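Signal recognition particle receptor FtsY (Sulfolobus acidocaldarius, PDB 5L3S) acts as the receptor, or docking protein, for the signal recognition particle, joining a helical bundle domain to a P-loop domain of the SRP54 type. Local coordinates at residues R217-S223 with D243-K249; F106-N110 with F236-Y242; T132-A136 with V157-R161; A119-M124 with G276-L282. One frame throughout, in Å; residues are numbered along the deposited sequence. Where two conformers were deposited one is given.

Overall arrangement
All four contacts belong to the SRP54-type P-loop domain and are organised round its mainly parallel sheet. Contacts 1 and 2 adjoin, their centres about 10 Å apart, because strands 216-222 and 102-107 are neighbours: Ile220 N lies 2.8 Å from Phe107 O. Contact 3 sits at one margin of the sheet, its centre about 21 Å from that of contact 1. Helix 114-127 connects it to contact 4, Val157 CG1 packing on Val122 CG1 at 3.8 Å. Contacts 1 and 4 do not touch, yet both reach the GNP of chain R at its base, whereas Asn110 in contact 2 meets the GNP of chain I.

Contact 1. Residues R217-S223 with D243-K249; sequences RILILDS and DAVILTK. With GNP (phosphoaminophosphonic acid-guanylate ester), chain R.
Asp243 grips Arg217 twice at the start of two parallel strands that, with helix 228-239 between them, make a beta-alpha-beta unit of the P-loop fold. Its N binds Arg217 O, and its OD2 accepts Arg217 N at 2.7 Å through the anti lone pair. Ala244 O then receives Leu219 N. Val245 turns to the face covered by helices 228-239 and 258-266, where its CG1 lies 3.9 Å from Leu221 CD1. Ile246 bonds through both N and O, to Leu219 O and Leu221 N. On the other face its CB meets Ile220 CD1 at 3.7 Å, the two side chains running side by side, while its CG1 touches Ile218 CG2. Leu247 sends CD2 against Leu221 CB. Thr248 gives OG1 to Val112 O, and its own O is held by both Ser223 N and Ser223 OG (2.7 Å for OG). Thr248 and Lys249 open a sequence matching the T/NKxD motif of guanine-nucleotide-binding proteins; Asp251 also binds the GNP of chain R. Lys249 N donates to its O6 at 2.9 Å. Lys249 CG lies 3.7 Å from GNP C5, and the chain, extended beyond it, carries NZ to Asp222 OD2 in a 2.9 Å salt bridge, 48° out of the carboxylate plane.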
# COMPACT_ATOMS: atom_id res chain seq x y z
N ARG B 217 12.31 -11.96 12.96
CA ARG B 217 12.17 -11.42 11.62
C ARG B 217 10.77 -10.83 11.45
O ARG B 217 9.79 -11.50 11.74
CB ARG B 217 12.36 -12.51 10.56
CG ARG B 217 13.65 -13.29 10.61
CD ARG B 217 13.59 -14.41 9.58
NE ARG B 217 14.78 -15.24 9.60
CZ ARG B 217 15.03 -16.21 8.72
NH1 ARG B 217 14.17 -16.48 7.75
NH2 ARG B 217 16.15 -16.91 8.82
N ILE B 218 10.68 -9.58 10.99
CA ILE B 218 9.40 -8.90 10.89
C ILE B 218 9.12 -8.46 9.46
O ILE B 218 9.88 -7.69 8.88
CB ILE B 218 9.33 -7.66 11.80
CG1 ILE B 218 9.58 -8.05 13.26
CG2 ILE B 218 7.97 -6.97 11.65
CD1 ILE B 218 9.56 -6.88 14.22
N LEU B 219 8.03 -8.97 8.91
CA LEU B 219 7.54 -8.52 7.61
C LEU B 219 6.69 -7.29 7.83
O LEU B 219 5.83 -7.26 8.72
CB LEU B 219 6.72 -9.62 6.95
CG LEU B 219 5.96 -9.19 5.68
CD1 LEU B 219 6.92 -8.80 4.57
CD2 LEU B 219 4.96 -10.30 5.24
N ILE B 220 6.94 -6.25 7.04
CA ILE B 220 6.08 -5.06 7.07
C ILE B 220 5.05 -5.11 5.93
O ILE B 220 5.41 -5.32 4.78
CB ILE B 220 6.91 -3.77 6.97
CG1 ILE B 220 8.01 -3.74 8.05
CG2 ILE B 220 5.99 -2.56 7.11
CD1 ILE B 220 7.46 -3.92 9.46
N LEU B 221 3.77 -4.97 6.28
CA LEU B 221 2.69 -4.89 5.30
C LEU B 221 1.95 -3.56 5.46
O LEU B 221 1.76 -3.07 6.57
CB LEU B 221 1.71 -6.08 5.46
CG LEU B 221 2.28 -7.49 5.22
CD1 LEU B 221 1.31 -8.60 5.61
CD2 LEU B 221 2.72 -7.67 3.75
N ASP B 222 1.53 -3.00 4.32
CA ASP B 222 0.76 -1.76 4.27
C ASP B 222 -0.73 -2.09 4.44
O ASP B 222 -1.29 -2.84 3.65
CB ASP B 222 0.97 -1.12 2.87
CG ASP B 222 0.45 0.31 2.77
OD1 ASP B 222 -0.55 0.65 3.45
OD2 ASP B 222 1.06 1.10 2.00
N SER B 223 -1.37 -1.51 5.45
CA SER B 223 -2.79 -1.82 5.69
C SER B 223 -3.74 -1.27 4.62
O SER B 223 -4.90 -1.68 4.57
CB SER B 223 -3.25 -1.37 7.07
OG SER B 223 -3.30 0.04 7.14
N ASP B 243 8.67 -14.16 11.47
CA ASP B 243 8.05 -14.54 12.74
C ASP B 243 6.74 -13.79 13.01
O ASP B 243 5.82 -14.33 13.62
CB ASP B 243 9.02 -14.27 13.90
CG ASP B 243 10.31 -15.04 13.74
OD1 ASP B 243 10.26 -16.28 13.79
OD2 ASP B 243 11.38 -14.40 13.59
N ALA B 244 6.68 -12.54 12.57
CA ALA B 244 5.52 -11.69 12.81
C ALA B 244 5.40 -10.55 11.80
O ALA B 244 6.30 -10.32 11.00
CB ALA B 244 5.55 -11.13 14.21
N VAL B 245 4.28 -9.84 11.85
CA VAL B 245 4.02 -8.76 10.91
C VAL B 245 3.75 -7.49 11.69
O VAL B 245 3.14 -7.53 12.77
CB VAL B 245 2.78 -9.12 10.05
CG1 VAL B 245 2.24 -7.91 9.31
CG2 VAL B 245 3.12 -10.25 9.09
N ILE B 246 4.20 -6.36 11.16
CA ILE B 246 3.70 -5.06 11.59
C ILE B 246 2.92 -4.45 10.42
O ILE B 246 3.41 -4.40 9.29
CB ILE B 246 4.86 -4.14 12.06
CG1 ILE B 246 5.44 -4.67 13.38
CG2 ILE B 246 4.37 -2.69 12.22
CD1 ILE B 246 6.71 -3.92 13.88
N LEU B 247 1.69 -4.00 10.69
CA LEU B 247 0.83 -3.37 9.69
C LEU B 247 0.92 -1.86 9.84
O LEU B 247 0.73 -1.34 10.95
CB LEU B 247 -0.63 -3.77 9.92
CG LEU B 247 -1.00 -5.24 9.83
CD1 LEU B 247 -2.53 -5.40 9.91
CD2 LEU B 247 -0.48 -5.80 8.52
N THR B 248 1.18 -1.15 8.74
CA THR B 248 1.34 0.31 8.80
C THR B 248 0.16 1.08 8.22
O THR B 248 -0.69 0.51 7.53
CB THR B 248 2.58 0.74 7.99
OG1 THR B 248 2.38 0.35 6.62
CG2 THR B 248 3.86 0.06 8.53
N LYS B 249 0.12 2.38 8.49
CA LYS B 249 -0.80 3.31 7.85
C LYS B 249 -2.25 3.00 8.17
O LYS B 249 -3.14 3.29 7.38
CB LYS B 249 -0.57 3.34 6.33
CG LYS B 249 0.87 3.66 5.94
CD LYS B 249 1.08 3.56 4.40
CE LYS B 249 2.60 3.47 4.08
NZ LYS B 249 2.87 3.21 2.63
PG GNP R . 11.55 1.91 1.12
O1G GNP R . 12.78 1.79 1.99
O2G GNP R . 11.78 2.81 -0.08
O3G GNP R . 11.05 0.60 0.56
N3B GNP R . 10.37 2.55 1.99
PB GNP R . 10.04 2.02 3.49
O1B GNP R . 11.26 2.00 4.29
O2B GNP R . 9.36 0.72 3.39
O3A GNP R . 9.07 3.05 4.05
PA GNP R . 9.35 4.40 4.72
O1A GNP R . 9.71 4.21 6.16
O2A GNP R . 10.28 5.23 3.89
O5' GNP R . 7.94 5.10 4.80
C5' GNP R . 7.21 5.52 3.60
C4' GNP R . 6.25 6.63 3.98
O4' GNP R . 5.13 6.09 4.79
C3' GNP R . 6.87 7.72 4.83
O3' GNP R . 6.27 8.96 4.48
C2' GNP R . 6.46 7.33 6.26
O2' GNP R . 6.40 8.47 7.11
C1' GNP R . 5.03 6.86 5.96
N9 GNP R . 4.49 6.00 7.01
C8 GNP R . 5.05 4.89 7.58
N7 GNP R . 4.29 4.32 8.49
C5 GNP R . 3.15 5.11 8.50
C6 GNP R . 1.97 5.00 9.28
O6 GNP R . 1.75 4.15 10.14
N1 GNP R . 1.06 6.02 8.99
C2 GNP R . 1.26 7.00 8.04
N2 GNP R . 0.30 7.91 7.87
N3 GNP R . 2.36 7.11 7.31
C4 GNP R . 3.26 6.14 7.60

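Contact 2. Residues F106-N110 with F236-Y242; sequences FFGVN and FENNVGY. With GNP (phosphoaminophosphonic acid-guanylate ester), chain I.
Phe107 and Phe236 bury most of the surface here, their rings meeting obliquely with centroids 5.7 Å apart and planes at 56°. Phe107 has CG lodged between its backbone N and carbonyl carbon (chi1 53°), which aims the ring at the end of helix 228-239. There CZ does most of the touching. Val240, coming from the opposite direction, offers CG1 at 3.7 Å from Phe107 CZ; Tyr242 CB is just as near, its side chain crossing at about a right angle; and Gly241 O lies 3.6 Å from Phe107 CZ, close to the ring plane. Phe236 reaches back from the last helical turn. One face of its ring takes Phe107 CD1, and Val109 CG1 sits at its edge, 3.9 Å from CE2. Gly108 CA approaches the same CE2 obliquely at 4.0 Å. The turn carrying these groups is tied by Phe236 O, which accepts both Val240 N and Gly241 N. Past this packing, Asn110 ND2 donates at 3.2 Å to O3' of the chain I GNP, which the partner protein also holds, so Asn110 reaches across to it. The hydrophobic end of strand 102-107 turning at Gly108 is consistent with the start of the P-loop (Walker A) of this family.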
# COMPACT_ATOMS: atom_id res chain seq x y z
N PHE B 106 13.93 -6.27 9.53
CA PHE B 106 12.66 -5.79 8.99
C PHE B 106 12.76 -5.86 7.47
O PHE B 106 13.76 -5.41 6.90
CB PHE B 106 12.43 -4.33 9.41
CG PHE B 106 12.34 -4.13 10.91
CD1 PHE B 106 13.48 -4.17 11.70
CD2 PHE B 106 11.12 -3.89 11.51
CE1 PHE B 106 13.39 -3.99 13.07
CE2 PHE B 106 11.02 -3.71 12.89
CZ PHE B 106 12.15 -3.76 13.67
N PHE B 107 11.76 -6.45 6.82
CA PHE B 107 11.75 -6.45 5.35
C PHE B 107 10.32 -6.36 4.80
O PHE B 107 9.35 -6.44 5.54
CB PHE B 107 12.50 -7.67 4.77
CG PHE B 107 12.04 -9.02 5.32
CD1 PHE B 107 10.93 -9.67 4.78
CD2 PHE B 107 12.76 -9.66 6.32
CE1 PHE B 107 10.51 -10.91 5.28
CE2 PHE B 107 12.36 -10.90 6.82
CZ PHE B 107 11.23 -11.52 6.30
N GLY B 108 10.20 -6.18 3.50
CA GLY B 108 8.88 -6.07 2.89
C GLY B 108 9.01 -5.32 1.58
O GLY B 108 10.12 -4.90 1.22
N VAL B 109 7.90 -5.15 0.86
CA VAL B 109 7.98 -4.51 -0.44
C VAL B 109 8.21 -3.00 -0.33
O VAL B 109 8.12 -2.42 0.74
CB VAL B 109 6.72 -4.81 -1.33
CG1 VAL B 109 6.48 -6.31 -1.42
CG2 VAL B 109 5.49 -4.12 -0.79
N ASN B 110 8.52 -2.38 -1.46
CA ASN B 110 8.86 -0.96 -1.47
C ASN B 110 7.79 -0.04 -0.94
O ASN B 110 6.62 -0.15 -1.32
CB ASN B 110 9.18 -0.54 -2.91
CG ASN B 110 10.22 -1.41 -3.52
OD1 ASN B 110 9.91 -2.51 -4.00
ND2 ASN B 110 11.47 -0.95 -3.48
N PHE B 236 6.69 -14.32 0.77
CA PHE B 236 7.81 -14.06 1.68
C PHE B 236 7.96 -15.19 2.70
O PHE B 236 9.07 -15.56 3.08
CB PHE B 236 7.64 -12.71 2.39
CG PHE B 236 8.18 -11.54 1.62
CD1 PHE B 236 9.46 -11.55 1.11
CD2 PHE B 236 7.40 -10.41 1.43
CE1 PHE B 236 9.96 -10.44 0.40
CE2 PHE B 236 7.89 -9.30 0.72
CZ PHE B 236 9.16 -9.32 0.21
N GLU B 237 6.84 -15.74 3.15
CA GLU B 237 6.92 -16.85 4.09
C GLU B 237 7.57 -18.07 3.43
O GLU B 237 8.40 -18.74 4.04
CB GLU B 237 5.54 -17.21 4.67
CG GLU B 237 5.49 -18.54 5.42
CD GLU B 237 6.48 -18.61 6.58
OE1 GLU B 237 6.89 -17.54 7.10
OE2 GLU B 237 6.85 -19.73 6.97
N ASN B 238 7.22 -18.32 2.17
CA ASN B 238 7.78 -19.45 1.44
C ASN B 238 9.24 -19.27 1.02
O ASN B 238 10.02 -20.21 1.05
CB ASN B 238 6.93 -19.78 0.21
CG ASN B 238 5.53 -20.27 0.57
OD1 ASN B 238 5.32 -20.87 1.63
ND2 ASN B 238 4.58 -20.02 -0.31
N ASN B 239 9.62 -18.05 0.61
CA ASN B 239 10.97 -17.81 0.11
C ASN B 239 11.98 -17.40 1.18
O ASN B 239 13.18 -17.58 1.02
CB ASN B 239 10.97 -16.73 -0.98
CG ASN B 239 10.12 -17.10 -2.17
OD1 ASN B 239 9.74 -18.26 -2.35
ND2 ASN B 239 9.82 -16.11 -3.01
N VAL B 240 11.48 -16.82 2.27
CA VAL B 240 12.34 -16.21 3.27
C VAL B 240 12.01 -16.73 4.68
O VAL B 240 12.89 -17.23 5.39
CB VAL B 240 12.18 -14.68 3.24
CG1 VAL B 240 13.11 -14.01 4.26
CG2 VAL B 240 12.43 -14.13 1.83
N GLY B 241 10.73 -16.64 5.06
CA GLY B 241 10.29 -16.98 6.41
C GLY B 241 10.38 -15.78 7.34
O GLY B 241 11.34 -15.00 7.28
N TYR B 242 9.37 -15.60 8.19
CA TYR B 242 9.38 -14.51 9.17
C TYR B 242 8.57 -14.94 10.40
O TYR B 242 7.87 -15.95 10.36
CB TYR B 242 8.84 -13.20 8.58
CG TYR B 242 7.47 -13.35 7.93
CD1 TYR B 242 7.36 -13.68 6.58
CD2 TYR B 242 6.30 -13.15 8.66
CE1 TYR B 242 6.13 -13.83 5.97
CE2 TYR B 242 5.05 -13.29 8.05
CZ TYR B 242 4.98 -13.63 6.70
OH TYR B 242 3.76 -13.78 6.08
PG GNP I . 6.81 9.54 0.64
O1G GNP I . 7.25 9.10 2.04
O2G GNP I . 7.39 10.87 0.25
O3G GNP I . 5.29 9.50 0.67
N3B GNP I . 7.27 8.38 -0.38
PB GNP I . 7.12 8.50 -2.02
O1B GNP I . 7.89 9.69 -2.38
O2B GNP I . 5.68 8.45 -2.38
O3A GNP I . 7.73 7.22 -2.62
PA GNP I . 9.25 6.93 -2.86
O1A GNP I . 10.07 7.19 -1.66
O2A GNP I . 9.67 7.61 -4.11
O5' GNP I . 9.30 5.40 -3.23
C5' GNP I . 8.83 4.39 -2.33
C4' GNP I . 9.53 3.09 -2.72
O4' GNP I . 8.96 2.55 -3.93
C3' GNP I . 11.02 3.24 -3.03
O3' GNP I . 11.69 2.08 -2.57
C2' GNP I . 11.07 3.28 -4.57
O2' GNP I . 12.31 2.79 -5.04
C1' GNP I . 9.96 2.29 -4.89
N9 GNP I . 9.28 2.39 -6.19
C8 GNP I . 8.68 3.47 -6.79
N7 GNP I . 8.10 3.17 -7.94
C5 GNP I . 8.31 1.78 -8.09
C6 GNP I . 7.95 0.85 -9.10
O6 GNP I . 7.31 1.05 -10.16
N1 GNP I . 8.39 -0.44 -8.80
C2 GNP I . 9.09 -0.80 -7.68
N2 GNP I . 9.47 -2.08 -7.54
N3 GNP I . 9.44 0.07 -6.75
C4 GNP I . 9.03 1.31 -7.01

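Contact 3. Residues T132-A136 with V157-R161; sequences TIIAA and VQLIR. With SO4 (sulfate ion), chain X.
Ile134 of strand 132-136 packs against Leu159 of the neighbouring strand and Val157 just ahead of it in sequence, and its side chain can be followed outward atom by atom. CB already lies 3.6 Å from Leu159 CD1. The CG2 branch, anti to the backbone N, meets the same methyl at an equal distance, the two side chains crossing obliquely. CG1 takes the other direction, beside the backbone N, and its extended chi2 of 170° carries CD1 out to Val157 CG2 at 4.0 Å, where the side chains are nearly perpendicular; Val122 of helix 114-127 backs this tip. Leu159 CD1 goes on to touch Ala136 CB, and helix 144-155 packs on that face. This helix links the two parallel strands as a beta-alpha-beta unit at the margin of the P-loop fold, with 158-160 outermost in this chain. Three backbone bonds join them: Ile134 N to Gln158 O, Ile160 N to Ile134 O at 2.8 Å, and Ala136 N to Ile160 O. On the N-terminal side of Ile134 the backbones draw apart, and one water bridges the gap, donating to Thr132 O and accepting from Gln158 N, each at 2.8 Å. On the opposite face Ile133 CD1 meets Ile160 CG1 at 4.0 Å. At the far end Arg161 N donates to O3 of a sulfate ion, probably from the crystallisation liquor, at 2.6 Å.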
# COMPACT_ATOMS: atom_id res chain seq x y z
N THR B 132 19.79 0.24 21.99
CA THR B 132 19.58 -0.17 20.61
C THR B 132 20.56 0.49 19.66
O THR B 132 20.96 1.63 19.87
CB THR B 132 18.16 0.24 20.12
OG1 THR B 132 18.04 1.66 20.14
CG2 THR B 132 17.08 -0.36 21.01
N ILE B 133 20.93 -0.22 18.60
CA ILE B 133 21.61 0.42 17.48
C ILE B 133 20.93 -0.03 16.20
O ILE B 133 20.29 -1.08 16.15
CB ILE B 133 23.12 0.10 17.39
CG1 ILE B 133 23.36 -1.36 17.00
CG2 ILE B 133 23.84 0.45 18.69
CD1 ILE B 133 24.82 -1.69 16.83
N ILE B 134 21.05 0.79 15.16
CA ILE B 134 20.41 0.51 13.89
C ILE B 134 21.48 0.21 12.86
O ILE B 134 22.49 0.91 12.79
CB ILE B 134 19.62 1.74 13.40
CG1 ILE B 134 18.62 2.19 14.46
CG2 ILE B 134 18.97 1.46 12.04
CD1 ILE B 134 17.96 3.53 14.17
N ALA B 135 21.26 -0.86 12.09
CA ALA B 135 22.08 -1.16 10.93
C ALA B 135 21.40 -0.58 9.68
O ALA B 135 20.27 -0.97 9.34
CB ALA B 135 22.23 -2.66 10.78
N ALA B 136 22.09 0.33 9.01
CA ALA B 136 21.59 0.94 7.77
C ALA B 136 21.86 0.02 6.58
O ALA B 136 22.68 0.32 5.72
CB ALA B 136 22.24 2.30 7.55
N VAL B 157 20.34 7.48 19.14
CA VAL B 157 20.91 6.14 19.13
C VAL B 157 21.94 6.05 18.03
O VAL B 157 21.90 6.82 17.07
CB VAL B 157 19.83 5.05 18.92
CG1 VAL B 157 18.83 5.08 20.07
CG2 VAL B 157 19.12 5.24 17.59
N GLN B 158 22.86 5.10 18.17
CA GLN B 158 23.92 4.92 17.18
C GLN B 158 23.42 4.27 15.89
O GLN B 158 22.73 3.25 15.92
CB GLN B 158 25.04 4.07 17.76
CG GLN B 158 26.00 3.55 16.70
CD GLN B 158 27.22 4.44 16.52
OE1 GLN B 158 27.93 4.73 17.48
NE2 GLN B 158 27.45 4.89 15.28
N LEU B 159 23.78 4.86 14.75
CA LEU B 159 23.51 4.26 13.45
C LEU B 159 24.81 3.69 12.89
O LEU B 159 25.82 4.38 12.83
CB LEU B 159 22.98 5.32 12.47
CG LEU B 159 22.69 4.80 11.07
CD1 LEU B 159 21.55 3.78 11.10
CD2 LEU B 159 22.35 5.96 10.13
N ILE B 160 24.77 2.44 12.46
CA ILE B 160 25.94 1.86 11.83
C ILE B 160 25.74 1.90 10.30
O ILE B 160 24.83 1.26 9.76
CB ILE B 160 26.18 0.43 12.32
CG1 ILE B 160 26.35 0.43 13.85
CG2 ILE B 160 27.40 -0.19 11.63
CD1 ILE B 160 27.67 1.03 14.31
N ARG B 161 26.58 2.67 9.62
CA ARG B 161 26.45 2.82 8.17
C ARG B 161 27.33 1.84 7.40
O ARG B 161 27.13 1.62 6.20
CB ARG B 161 26.78 4.26 7.75
CG ARG B 161 25.98 5.31 8.50
CD ARG B 161 25.86 6.61 7.71
NE ARG B 161 25.85 7.79 8.57
CZ ARG B 161 25.37 8.98 8.22
NH1 ARG B 161 24.84 9.16 7.01
NH2 ARG B 161 25.42 10.00 9.08
S SO4 X . 29.79 3.41 10.88
O1 SO4 X . 29.75 2.08 10.26
O2 SO4 X . 30.19 3.27 12.28
O3 SO4 X . 28.48 4.06 10.80
O4 SO4 X . 30.77 4.25 10.18
O HOH W 1 22.84 3.61 20.52

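Contact 4. Residues A119-M124 with G276-L282; sequences AKVVNM and GQNYDDL. With GNP (phosphoaminophosphonic acid-guanylate ester), chain R.
Lys120 and Tyr279 bring their CA atoms to 4.4 Å, where helix 114-127 runs against the irregular loop 276-282, folded by a type I beta turn from Asn278 to Asp281. Lys120 has the largest share of the buried surface. Its chain, fully extended beyond CG, passes between the turn and Leu282, with CD 4.1 Å from Leu282 CB, and delivers NZ into the loop. The ammonium nitrogen donates to two main-chain carbonyls, Gly276 O at 2.7 Å and Asp281 O at 3.0 Å, tilted 25° and 33° from their respective carbonyl planes. A third, weak bond runs from Lys120 NZ to GNP O6 of chain R at 3.2 Å, so the ammonium group ties Gly276 and Asp281 together, close to the base. Asp281 secures the bend from within, its OD2 taking Asn278 N from above the carboxylate plane.

Along the helix, Ala119 CB meets Tyr279 CE1 obliquely at 3.6 Å, and the tyrosine hydroxyl is hydrogen-bonded to His151 of helix 144-155. Asn123 crosses Tyr279 at about a right angle, CB to CB. A water donates to Lys120 O and Tyr279 O, knitting the helix backbone to the turn. Farther on, Met124 CE touches Leu282 CD2 at 4.1 Å.

Gln277 NE2 donates to GNP O2' at 2.7 Å, and Gly276 N adds a weak bond to O6. A loop held by a helix lysine and reaching both base and ribose is consistent with the closing loop of the guanine-nucleotide site in SRP-type P-loop proteins.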
# COMPACT_ATOMS: atom_id res chain seq x y z
N ALA B 119 12.23 3.30 13.40
CA ALA B 119 12.31 4.44 14.30
C ALA B 119 11.30 4.35 15.46
O ALA B 119 11.62 4.68 16.60
CB ALA B 119 12.13 5.74 13.52
N LYS B 120 10.07 3.93 15.16
CA LYS B 120 9.06 3.77 16.20
C LYS B 120 9.46 2.66 17.17
O LYS B 120 9.22 2.77 18.37
CB LYS B 120 7.70 3.41 15.58
CG LYS B 120 7.15 4.45 14.60
CD LYS B 120 5.82 3.96 14.03
CE LYS B 120 5.28 4.92 12.97
NZ LYS B 120 3.91 4.49 12.52
N VAL B 121 10.03 1.59 16.63
CA VAL B 121 10.46 0.47 17.46
C VAL B 121 11.60 0.90 18.37
O VAL B 121 11.61 0.58 19.56
CB VAL B 121 10.84 -0.77 16.60
CG1 VAL B 121 11.45 -1.87 17.49
CG2 VAL B 121 9.60 -1.32 15.89
N VAL B 122 12.56 1.65 17.83
CA VAL B 122 13.58 2.25 18.69
C VAL B 122 12.96 3.07 19.83
O VAL B 122 13.35 2.94 20.99
CB VAL B 122 14.52 3.19 17.89
CG1 VAL B 122 15.44 3.96 18.86
CG2 VAL B 122 15.32 2.39 16.90
N ASN B 123 11.99 3.92 19.48
CA ASN B 123 11.32 4.72 20.50
C ASN B 123 10.65 3.86 21.58
O ASN B 123 10.74 4.16 22.77
CB ASN B 123 10.28 5.66 19.89
CG ASN B 123 9.68 6.58 20.91
OD1 ASN B 123 10.34 7.48 21.41
ND2 ASN B 123 8.40 6.37 21.23
N MET B 124 10.02 2.77 21.17
CA MET B 124 9.34 1.91 22.12
C MET B 124 10.39 1.23 23.01
O MET B 124 10.22 1.15 24.22
CB MET B 124 8.47 0.87 21.40
CG MET B 124 7.80 -0.14 22.35
SD MET B 124 6.90 -1.37 21.40
CE MET B 124 8.17 -1.96 20.28
N GLY B 276 0.52 6.42 12.25
CA GLY B 276 0.88 7.79 11.93
C GLY B 276 2.37 7.87 11.63
O GLY B 276 3.05 6.84 11.50
N GLN B 277 2.90 9.09 11.56
CA GLN B 277 4.30 9.26 11.15
C GLN B 277 5.25 9.66 12.29
O GLN B 277 6.45 9.79 12.07
CB GLN B 277 4.40 10.26 9.98
CG GLN B 277 3.50 9.90 8.79
CD GLN B 277 3.70 10.81 7.60
OE1 GLN B 277 2.98 11.80 7.44
NE2 GLN B 277 4.68 10.49 6.76
N ASN B 278 4.70 9.87 13.48
CA ASN B 278 5.52 10.22 14.65
C ASN B 278 5.97 8.97 15.39
O ASN B 278 5.39 7.90 15.22
CB ASN B 278 4.74 11.11 15.62
CG ASN B 278 4.40 12.46 15.04
OD1 ASN B 278 5.18 13.04 14.29
ND2 ASN B 278 3.22 12.98 15.39
N TYR B 279 7.00 9.10 16.23
CA TYR B 279 7.64 7.94 16.81
C TYR B 279 6.69 7.17 17.73
O TYR B 279 6.76 5.95 17.81
CB TYR B 279 8.90 8.33 17.57
CG TYR B 279 9.96 8.94 16.68
CD1 TYR B 279 10.11 8.51 15.36
CD2 TYR B 279 10.80 9.94 17.14
CE1 TYR B 279 11.09 9.08 14.53
CE2 TYR B 279 11.76 10.51 16.33
CZ TYR B 279 11.90 10.07 15.03
OH TYR B 279 12.87 10.65 14.23
N ASP B 280 5.81 7.89 18.40
CA ASP B 280 4.83 7.28 19.33
C ASP B 280 3.70 6.54 18.60
O ASP B 280 2.91 5.82 19.22
CB ASP B 280 4.24 8.37 20.23
CG ASP B 280 3.65 7.82 21.52
OD1 ASP B 280 4.21 6.85 22.07
OD2 ASP B 280 2.62 8.37 21.99
N ASP B 281 3.61 6.71 17.28
CA ASP B 281 2.45 6.19 16.53
C ASP B 281 2.50 4.69 16.24
O ASP B 281 2.45 4.26 15.09
CB ASP B 281 2.22 7.00 15.25
CG ASP B 281 1.88 8.45 15.55
OD1 ASP B 281 1.47 8.74 16.70
OD2 ASP B 281 2.03 9.31 14.67
N LEU B 282 2.59 3.90 17.30
CA LEU B 282 2.72 2.46 17.18
C LEU B 282 1.90 1.87 18.34
O LEU B 282 2.09 2.26 19.48
CB LEU B 282 4.19 2.06 17.33
CG LEU B 282 4.56 0.60 17.02
CD1 LEU B 282 4.51 0.31 15.55
CD2 LEU B 282 5.93 0.24 17.61
PG GNP R . 11.55 1.91 1.12
O1G GNP R . 12.78 1.79 1.99
O2G GNP R . 11.78 2.81 -0.08
O3G GNP R . 11.05 0.60 0.56
N3B GNP R . 10.37 2.55 1.99
PB GNP R . 10.04 2.02 3.49
O1B GNP R . 11.26 2.00 4.29
O2B GNP R . 9.36 0.72 3.39
O3A GNP R . 9.07 3.05 4.05
PA GNP R . 9.35 4.40 4.72
O1A GNP R . 9.71 4.21 6.16
O2A GNP R . 10.28 5.23 3.89
O5' GNP R . 7.94 5.10 4.80
C5' GNP R . 7.21 5.52 3.60
C4' GNP R . 6.25 6.63 3.98
O4' GNP R . 5.13 6.09 4.79
C3' GNP R . 6.87 7.72 4.83
O3' GNP R . 6.27 8.96 4.48
C2' GNP R . 6.46 7.33 6.26
O2' GNP R . 6.40 8.47 7.11
C1' GNP R . 5.03 6.86 5.96
N9 GNP R . 4.49 6.00 7.01
C8 GNP R . 5.05 4.89 7.58
N7 GNP R . 4.29 4.32 8.49
C5 GNP R . 3.15 5.11 8.50
C6 GNP R . 1.97 5.00 9.28
O6 GNP R . 1.75 4.15 10.14
N1 GNP R . 1.06 6.02 8.99
C2 GNP R . 1.26 7.00 8.04
N2 GNP R . 0.30 7.91 7.87
N3 GNP R . 2.36 7.11 7.31
C4 GNP R . 3.26 6.14 7.60
O HOH W 2 6.99 3.74 19.46